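Putative PAS/PAC sensor protein (PDB 6HMJ) is a blue-light receptor that carries flavin mononucleotide in a light-oxygen-voltage domain and, probably through its ANTAR region, binds RNA to regulate translation. Local coordinates at residues Q141-V146 against D155-L160; M147-V152 against R194-V199; P206-K211 against R353-Q358. All coordinates share one frame; numbering follows the deposited sequence.

How the interactions relate
From the N terminus, helix 114-149 leads into 141-146, which packs on 155-160 across a short turn and closes interaction 1. The end of helix 114-149 and the turn after it, 147-152, meet 194-199, so the longer loop of interaction 2 closes only after 155-160 has gone by: the two contacts cross, and they touch where M147 and V152 lie against A157. Interaction 3 opens later, in series with both, when the linker 206-211 meets helix 351-372; between its segments runs the flavin-binding domain. Bonds from R356 to the carbonyls of F150 and D151 tie the end of helix 114-149 to helix 351-372, and S197 of helix 192-202 packs on P208 of the linker.

Interaction 1 of 3, residues Q141-V146 against D155-L160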
# COMPACT_ATOMS: atom_id res chain seq x y z
N GLN A 141 1.34 -3.45 -2.08
CA GLN A 141 0.66 -2.51 -1.20
C GLN A 141 -0.11 -1.47 -2.01
O GLN A 141 -1.28 -1.18 -1.73
CB GLN A 141 1.66 -1.83 -0.27
CG GLN A 141 1.03 -0.87 0.72
CD GLN A 141 2.03 -0.30 1.71
OE1 GLN A 141 3.18 -0.73 1.75
NE2 GLN A 141 1.60 0.67 2.50
N ALA A 142 0.54 -0.89 -3.02
CA ALA A 142 -0.13 0.10 -3.87
C ALA A 142 -1.30 -0.54 -4.61
O ALA A 142 -2.35 0.09 -4.78
CB ALA A 142 0.86 0.72 -4.84
N LYS A 143 -1.13 -1.78 -5.08
CA LYS A 143 -2.23 -2.47 -5.74
C LYS A 143 -3.43 -2.56 -4.80
O LYS A 143 -4.57 -2.32 -5.22
CB LYS A 143 -1.81 -3.88 -6.16
CG LYS A 143 -2.86 -4.58 -7.03
CD LYS A 143 -2.59 -6.08 -7.20
CE LYS A 143 -1.24 -6.40 -7.81
NZ LYS A 143 -1.11 -7.88 -7.99
N GLY A 144 -3.19 -2.90 -3.53
CA GLY A 144 -4.28 -3.00 -2.58
C GLY A 144 -4.91 -1.66 -2.25
O GLY A 144 -6.13 -1.55 -2.10
N ILE A 145 -4.08 -0.62 -2.13
CA ILE A 145 -4.60 0.72 -1.86
C ILE A 145 -5.56 1.14 -2.97
O ILE A 145 -6.66 1.65 -2.70
CB ILE A 145 -3.44 1.73 -1.72
CG1 ILE A 145 -2.70 1.48 -0.40
CG2 ILE A 145 -3.97 3.15 -1.77
CD1 ILE A 145 -1.43 2.30 -0.25
N VAL A 146 -5.17 0.92 -4.22
CA VAL A 146 -6.03 1.28 -5.34
C VAL A 146 -7.29 0.42 -5.35
O VAL A 146 -8.39 0.91 -5.63
CB VAL A 146 -5.26 1.15 -6.67
CG1 VAL A 146 -6.21 1.21 -7.85
CG2 VAL A 146 -4.20 2.25 -6.77
N ASP A 155 -6.96 -6.92 -10.83
CA ASP A 155 -6.53 -6.69 -12.21
C ASP A 155 -6.77 -5.24 -12.62
O ASP A 155 -5.88 -4.59 -13.19
CB ASP A 155 -7.26 -7.64 -13.15
CG ASP A 155 -6.80 -9.08 -13.00
OD1 ASP A 155 -5.57 -9.32 -13.02
OD2 ASP A 155 -7.66 -9.96 -12.84
N GLN A 156 -7.96 -4.71 -12.33
CA GLN A 156 -8.25 -3.31 -12.62
C GLN A 156 -7.29 -2.39 -11.87
O GLN A 156 -6.74 -1.44 -12.45
CB GLN A 156 -9.70 -2.99 -12.25
CG GLN A 156 -10.72 -3.76 -13.06
CD GLN A 156 -12.14 -3.54 -12.57
OE1 GLN A 156 -12.39 -3.49 -11.37
NE2 GLN A 156 -13.08 -3.43 -13.51
N ALA A 157 -7.08 -2.65 -10.58
CA ALA A 157 -6.16 -1.84 -9.79
C ALA A 157 -4.76 -1.88 -10.40
O ALA A 157 -4.10 -0.85 -10.54
CB ALA A 157 -6.12 -2.33 -8.35
N PHE A 158 -4.30 -3.08 -10.76
CA PHE A 158 -2.98 -3.21 -11.38
C PHE A 158 -2.94 -2.54 -12.74
O PHE A 158 -1.94 -1.91 -13.10
CB PHE A 158 -2.61 -4.69 -11.49
CG PHE A 158 -1.19 -4.92 -11.92
CD1 PHE A 158 -0.16 -4.78 -11.02
CD2 PHE A 158 -0.90 -5.29 -13.22
CE1 PHE A 158 1.15 -5.00 -11.40
CE2 PHE A 158 0.40 -5.51 -13.61
CZ PHE A 158 1.43 -5.36 -12.70
N ALA A 159 -4.02 -2.66 -13.52
CA ALA A 159 -4.07 -2.00 -14.82
C ALA A 159 -3.97 -0.48 -14.67
O ALA A 159 -3.27 0.18 -15.44
CB ALA A 159 -5.35 -2.38 -15.55
N LEU A 160 -4.65 0.08 -13.66
CA LEU A 160 -4.57 1.52 -13.43
C LEU A 160 -3.17 1.94 -13.03
O LEU A 160 -2.68 3.00 -13.43
CB LEU A 160 -5.58 1.95 -12.36
CG LEU A 160 -7.04 2.02 -12.77
CD1 LEU A 160 -7.91 2.35 -11.57
CD2 LEU A 160 -7.25 3.05 -13.87
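K143 and V146, one turn of helix apart, straddle the methyl of A157 on the facing helix. Traced outward from CB, the lysine first uses its CG, which sits anti to the backbone N (chi1 -172°) and passes the A157 methyl at 4.2 Å from CG to CB. CD carries the chain on without a partner in 155-160. At chi3 (-57°) the chain bends, and this turn brings CE obliquely to the F158 ring, 3.8 Å from CE to CD1. NZ leads on past CE, away from the ring; the carboxylate of D155 is nearby but not in contact, so any attraction between the two charges is probably modest. A lysine suits this border: its methylenes supply apolar packing while the residue stays partly exposed.

A157 is the small residue that allows the helices to come close. Its CB lies 3.5 Å from the carbonyl O of K143 and 3.6 Å from V146 CG1, and alanine's single methyl fits between them. V146, branched at CB, aims CG1 at that methyl, and the same CG1 also meets L160 CD1 at 4.2 Å. The segment axes pass 8.5 Å apart at 112°, a steep crossing over a small apolar patch.

The pair belongs to the helical ANTAR domain. Helix 172-185 flanks it, with M179 against A142 and I145 and L172 against F158, while L363 of helix 351-372 rests on L160. Toward the second subunit, helix 114-149 presents Q141 and I145 to M147 of that other chain.

Interaction 2 of 3, residues M147-V152 against R194-V199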
# COMPACT_ATOMS: atom_id res chain seq x y z
N MET A 147 -7.15 -0.87 -5.05
CA MET A 147 -8.30 -1.77 -5.03
C MET A 147 -9.41 -1.23 -4.14
O MET A 147 -10.57 -1.11 -4.57
CB MET A 147 -7.88 -3.16 -4.56
CG MET A 147 -7.20 -4.01 -5.62
SD MET A 147 -6.73 -5.63 -4.98
CE MET A 147 -8.34 -6.36 -4.68
N ALA A 148 -9.08 -0.91 -2.89
CA ALA A 148 -10.11 -0.51 -1.93
C ALA A 148 -10.46 0.97 -2.04
O ALA A 148 -11.63 1.33 -1.83
CB ALA A 148 -9.64 -0.84 -0.51
N ALA A 149 -9.50 1.83 -2.37
CA ALA A 149 -9.77 3.26 -2.48
C ALA A 149 -10.85 3.53 -3.53
O ALA A 149 -11.78 4.30 -3.29
CB ALA A 149 -8.49 4.02 -2.81
N PHE A 150 -10.72 2.91 -4.70
CA PHE A 150 -11.69 3.07 -5.78
C PHE A 150 -12.63 1.88 -5.90
O PHE A 150 -13.44 1.84 -6.84
CB PHE A 150 -10.97 3.27 -7.12
CG PHE A 150 -10.09 4.49 -7.16
CD1 PHE A 150 -10.64 5.75 -7.28
CD2 PHE A 150 -8.71 4.37 -7.11
CE1 PHE A 150 -9.84 6.87 -7.34
CE2 PHE A 150 -7.90 5.50 -7.17
CZ PHE A 150 -8.47 6.74 -7.28
N ASP A 151 -12.55 0.91 -4.99
CA ASP A 151 -13.39 -0.28 -5.02
C ASP A 151 -13.38 -0.94 -6.40
O ASP A 151 -14.39 -1.04 -7.09
CB ASP A 151 -14.82 0.06 -4.59
CG ASP A 151 -15.70 -1.18 -4.44
OD1 ASP A 151 -15.29 -2.10 -3.71
OD2 ASP A 151 -16.79 -1.22 -5.04
N VAL A 152 -12.19 -1.40 -6.79
CA VAL A 152 -11.99 -2.15 -8.03
C VAL A 152 -11.21 -3.41 -7.68
O VAL A 152 -10.55 -3.49 -6.64
CB VAL A 152 -11.26 -1.33 -9.11
CG1 VAL A 152 -12.06 -0.09 -9.47
CG2 VAL A 152 -9.86 -0.94 -8.64
N ARG A 194 -10.53 11.69 -3.91
CA ARG A 194 -9.97 12.98 -4.29
C ARG A 194 -8.52 13.08 -3.86
O ARG A 194 -7.66 13.52 -4.64
CB ARG A 194 -10.81 14.10 -3.66
CG ARG A 194 -10.27 15.53 -3.82
CD ARG A 194 -10.52 16.08 -5.21
NE ARG A 194 -10.17 17.49 -5.30
CZ ARG A 194 -10.89 18.48 -4.76
NH1 ARG A 194 -12.00 18.20 -4.09
NH2 ARG A 194 -10.50 19.74 -4.89
N ARG A 195 -8.22 12.67 -2.63
CA ARG A 195 -6.86 12.72 -2.11
C ARG A 195 -5.90 11.94 -2.99
O ARG A 195 -4.82 12.42 -3.35
CB ARG A 195 -6.85 12.18 -0.68
CG ARG A 195 -5.66 12.56 0.15
CD ARG A 195 -5.67 11.78 1.45
NE ARG A 195 -7.00 11.76 2.05
CZ ARG A 195 -7.46 10.82 2.88
NH1 ARG A 195 -6.69 9.80 3.22
NH2 ARG A 195 -8.69 10.91 3.36
N LEU A 196 -6.27 10.70 -3.35
CA LEU A 196 -5.38 9.86 -4.15
C LEU A 196 -5.24 10.40 -5.56
O LEU A 196 -4.15 10.33 -6.15
CB LEU A 196 -5.91 8.43 -4.16
CG LEU A 196 -5.01 7.33 -4.71
CD1 LEU A 196 -3.65 7.33 -4.04
CD2 LEU A 196 -5.70 5.99 -4.54
N SER A 197 -6.32 10.94 -6.13
CA SER A 197 -6.25 11.48 -7.49
C SER A 197 -5.23 12.60 -7.59
O SER A 197 -4.46 12.66 -8.55
CB SER A 197 -7.63 11.97 -7.92
OG SER A 197 -7.57 12.61 -9.18
N THR A 198 -5.20 13.50 -6.60
CA THR A 198 -4.22 14.58 -6.63
C THR A 198 -2.80 14.07 -6.44
O THR A 198 -1.85 14.75 -6.85
CB THR A 198 -4.54 15.63 -5.55
OG1 THR A 198 -4.25 15.10 -4.25
CG2 THR A 198 -6.00 16.07 -5.62
N VAL A 199 -2.63 12.89 -5.84
CA VAL A 199 -1.30 12.30 -5.75
C VAL A 199 -0.83 11.85 -7.12
O VAL A 199 0.33 12.08 -7.51
CB VAL A 199 -1.30 11.12 -4.75
CG1 VAL A 199 -0.01 10.33 -4.86
CG2 VAL A 199 -1.48 11.64 -3.33
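L196 plugs into the end of helix 114-149, where A149 and F150 receive its CD2 methyl. Along 194-199, R194 comes first, its side chain pointing away from the contact and its backbone N bonded to E352 of helix 351-372. R195 looks across the dimer: its guanidinium pairs with D151 of the second subunit, and D151 of this chain pairs with R195 of that one. The long arginine spans the interface to the short aspartate, and the pairing occurs twice in the dimer.

L196 carries the contact itself. With CG anti to the backbone N (chi1 -169°), the branch extends away from its helix, so that CD2 lies 3.8 Å from A149 CB and 3.5 Å from F150 CE2. Ring and leucine meet obliquely. A149 is small enough to leave room for the methyl, and the phenylalanine supplies a broad apolar surface beside it.

S197 then turns its hydroxyl to helix 351-372. T198 folds back on its own helix, OG1 donating to the carbonyl O of R195 at 2.9 Å, the donor tilted 31° from the carbonyl plane; this satisfies the hydroxyl locally. V199 continues the helix beyond the contact.

Just past A149 and F150, the helix ends in a Schellman motif: V152 N bonds to M147 O, with a weaker bond from D151 N to A148 O, and D151 takes positive phi as the C-prime residue.

Interaction 3 of 3, residues P206-K211 against R353-Q358; sequences PAPSTK and RVERDQ
In the linker before strand 213-216, P208 and the ST turn that begins at S209 lie against helix 351-372, and Q358 is the residue that bonds to it. Within the turn, S209 OG accepts the backbone N-H of K211 at 3.3 Å, a nearly straight bond (169°). The short hydroxyl of serine is well placed for this, since it reaches forward to the N-H of K211.

Q358 extends from the helix with its chain straight beyond CG (chi2 -178°), which carries the amide out to the linker. There NE2 donates to S209 O over 3.1 Å. The acceptor lies close to the plane of the glutamine amide, but NE2 approaches S209 O from the side, above the carbonyl plane (46° out of it). The other arm of the amide, OE1, lies 3.3 Å from P208 CB, so the group spans the junction of the two linker residues. Were Q358 shortened to an alanine, S209 O would probably lose this N-H and a gap would be likely to open beside P208 CB.

One turn earlier, E355 bends at chi2, which brings OE2 to 3.8 Å from P208 CG; that oxygen is also hydrogen-bonded to S197 of helix 192-202, which itself packs on the proline. Proline suits the spot, its ring being rigid and without an N-H to satisfy.

The same helix also touches the sheet, V354 and Q358 against W325 of strand 323-334. A linker strand entering the sheet ahead of the core and a C-terminal helix leaving after its last strand fit a PAS-type light-oxygen-voltage domain with flanking helical extensions.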
# COMPACT_ATOMS: atom_id res chain seq x y z
N PRO A 206 -1.94 13.15 -16.02
CA PRO A 206 -2.77 14.29 -16.44
C PRO A 206 -3.95 14.49 -15.50
O PRO A 206 -4.43 13.57 -14.84
CB PRO A 206 -3.24 13.89 -17.85
CG PRO A 206 -3.08 12.41 -17.92
CD PRO A 206 -2.00 12.02 -16.97
N ALA A 207 -4.42 15.74 -15.45
CA ALA A 207 -5.50 16.09 -14.55
C ALA A 207 -6.79 15.39 -14.97
O ALA A 207 -7.01 15.12 -16.16
CB ALA A 207 -5.72 17.60 -14.53
N PRO A 208 -7.67 15.07 -14.02
CA PRO A 208 -8.94 14.44 -14.38
C PRO A 208 -9.76 15.33 -15.30
O PRO A 208 -9.52 16.53 -15.44
CB PRO A 208 -9.65 14.24 -13.03
CG PRO A 208 -8.55 14.29 -12.01
CD PRO A 208 -7.54 15.25 -12.56
N SER A 209 -10.75 14.71 -15.94
CA SER A 209 -11.65 15.45 -16.81
C SER A 209 -12.50 16.42 -15.99
O SER A 209 -12.66 16.27 -14.77
CB SER A 209 -12.54 14.49 -17.59
OG SER A 209 -13.56 15.19 -18.29
N THR A 210 -13.05 17.42 -16.67
CA THR A 210 -13.88 18.45 -16.05
C THR A 210 -15.27 18.52 -16.65
O THR A 210 -16.12 19.27 -16.14
CB THR A 210 -13.17 19.81 -16.17
OG1 THR A 210 -12.02 19.82 -15.32
CG2 THR A 210 -14.08 20.96 -15.77
N LYS A 211 -15.56 17.74 -17.69
CA LYS A 211 -16.81 17.86 -18.44
C LYS A 211 -17.89 17.01 -17.79
O LYS A 211 -17.67 15.84 -17.48
CB LYS A 211 -16.59 17.44 -19.89
CG LYS A 211 -15.35 18.08 -20.53
CD LYS A 211 -15.38 19.61 -20.48
CE LYS A 211 -13.97 20.18 -20.64
NZ LYS A 211 -13.97 21.65 -20.81
N ARG A 353 -17.80 9.56 -5.91
CA ARG A 353 -18.36 8.69 -6.93
C ARG A 353 -17.79 9.03 -8.30
O ARG A 353 -17.42 8.14 -9.07
CB ARG A 353 -19.88 8.79 -6.92
CG ARG A 353 -20.58 7.83 -7.86
CD ARG A 353 -21.02 8.52 -9.13
NE ARG A 353 -22.16 9.40 -8.92
CZ ARG A 353 -22.62 10.26 -9.82
NH1 ARG A 353 -22.05 10.37 -11.00
NH2 ARG A 353 -23.67 11.01 -9.52
N VAL A 354 -17.74 10.32 -8.63
CA VAL A 354 -17.22 10.74 -9.93
C VAL A 354 -15.75 10.36 -10.07
O VAL A 354 -15.30 9.95 -11.14
CB VAL A 354 -17.43 12.25 -10.13
CG1 VAL A 354 -16.55 12.79 -11.25
CG2 VAL A 354 -18.90 12.55 -10.42
N GLU A 355 -14.98 10.52 -8.99
CA GLU A 355 -13.56 10.17 -9.03
C GLU A 355 -13.37 8.70 -9.37
O GLU A 355 -12.48 8.34 -10.15
CB GLU A 355 -12.90 10.52 -7.70
CG GLU A 355 -11.42 10.83 -7.82
CD GLU A 355 -11.16 12.14 -8.53
OE1 GLU A 355 -11.64 13.18 -8.04
OE2 GLU A 355 -10.47 12.12 -9.57
N ARG A 356 -14.20 7.83 -8.79
CA ARG A 356 -14.14 6.41 -9.14
C ARG A 356 -14.57 6.18 -10.58
O ARG A 356 -13.89 5.49 -11.34
CB ARG A 356 -15.02 5.60 -8.19
CG ARG A 356 -15.06 4.11 -8.51
CD ARG A 356 -15.95 3.36 -7.53
NE ARG A 356 -15.90 1.91 -7.74
CZ ARG A 356 -16.78 1.22 -8.45
NH1 ARG A 356 -17.80 1.82 -9.05
NH2 ARG A 356 -16.65 -0.10 -8.57
N ASP A 357 -15.71 6.76 -10.98
CA ASP A 357 -16.18 6.60 -12.35
C ASP A 357 -15.11 6.98 -13.36
O ASP A 357 -15.03 6.37 -14.43
CB ASP A 357 -17.44 7.45 -12.57
CG ASP A 357 -18.60 7.02 -11.69
OD1 ASP A 357 -18.65 5.84 -11.29
OD2 ASP A 357 -19.48 7.86 -11.41
N GLN A 358 -14.29 7.98 -13.05
CA GLN A 358 -13.28 8.44 -14.00
C GLN A 358 -12.15 7.42 -14.14
O GLN A 358 -11.68 7.16 -15.26
CB GLN A 358 -12.74 9.80 -13.58
CG GLN A 358 -13.67 10.95 -13.93
CD GLN A 358 -13.11 12.31 -13.55
OE1 GLN A 358 -12.35 12.44 -12.59
NE2 GLN A 358 -13.46 13.33 -14.32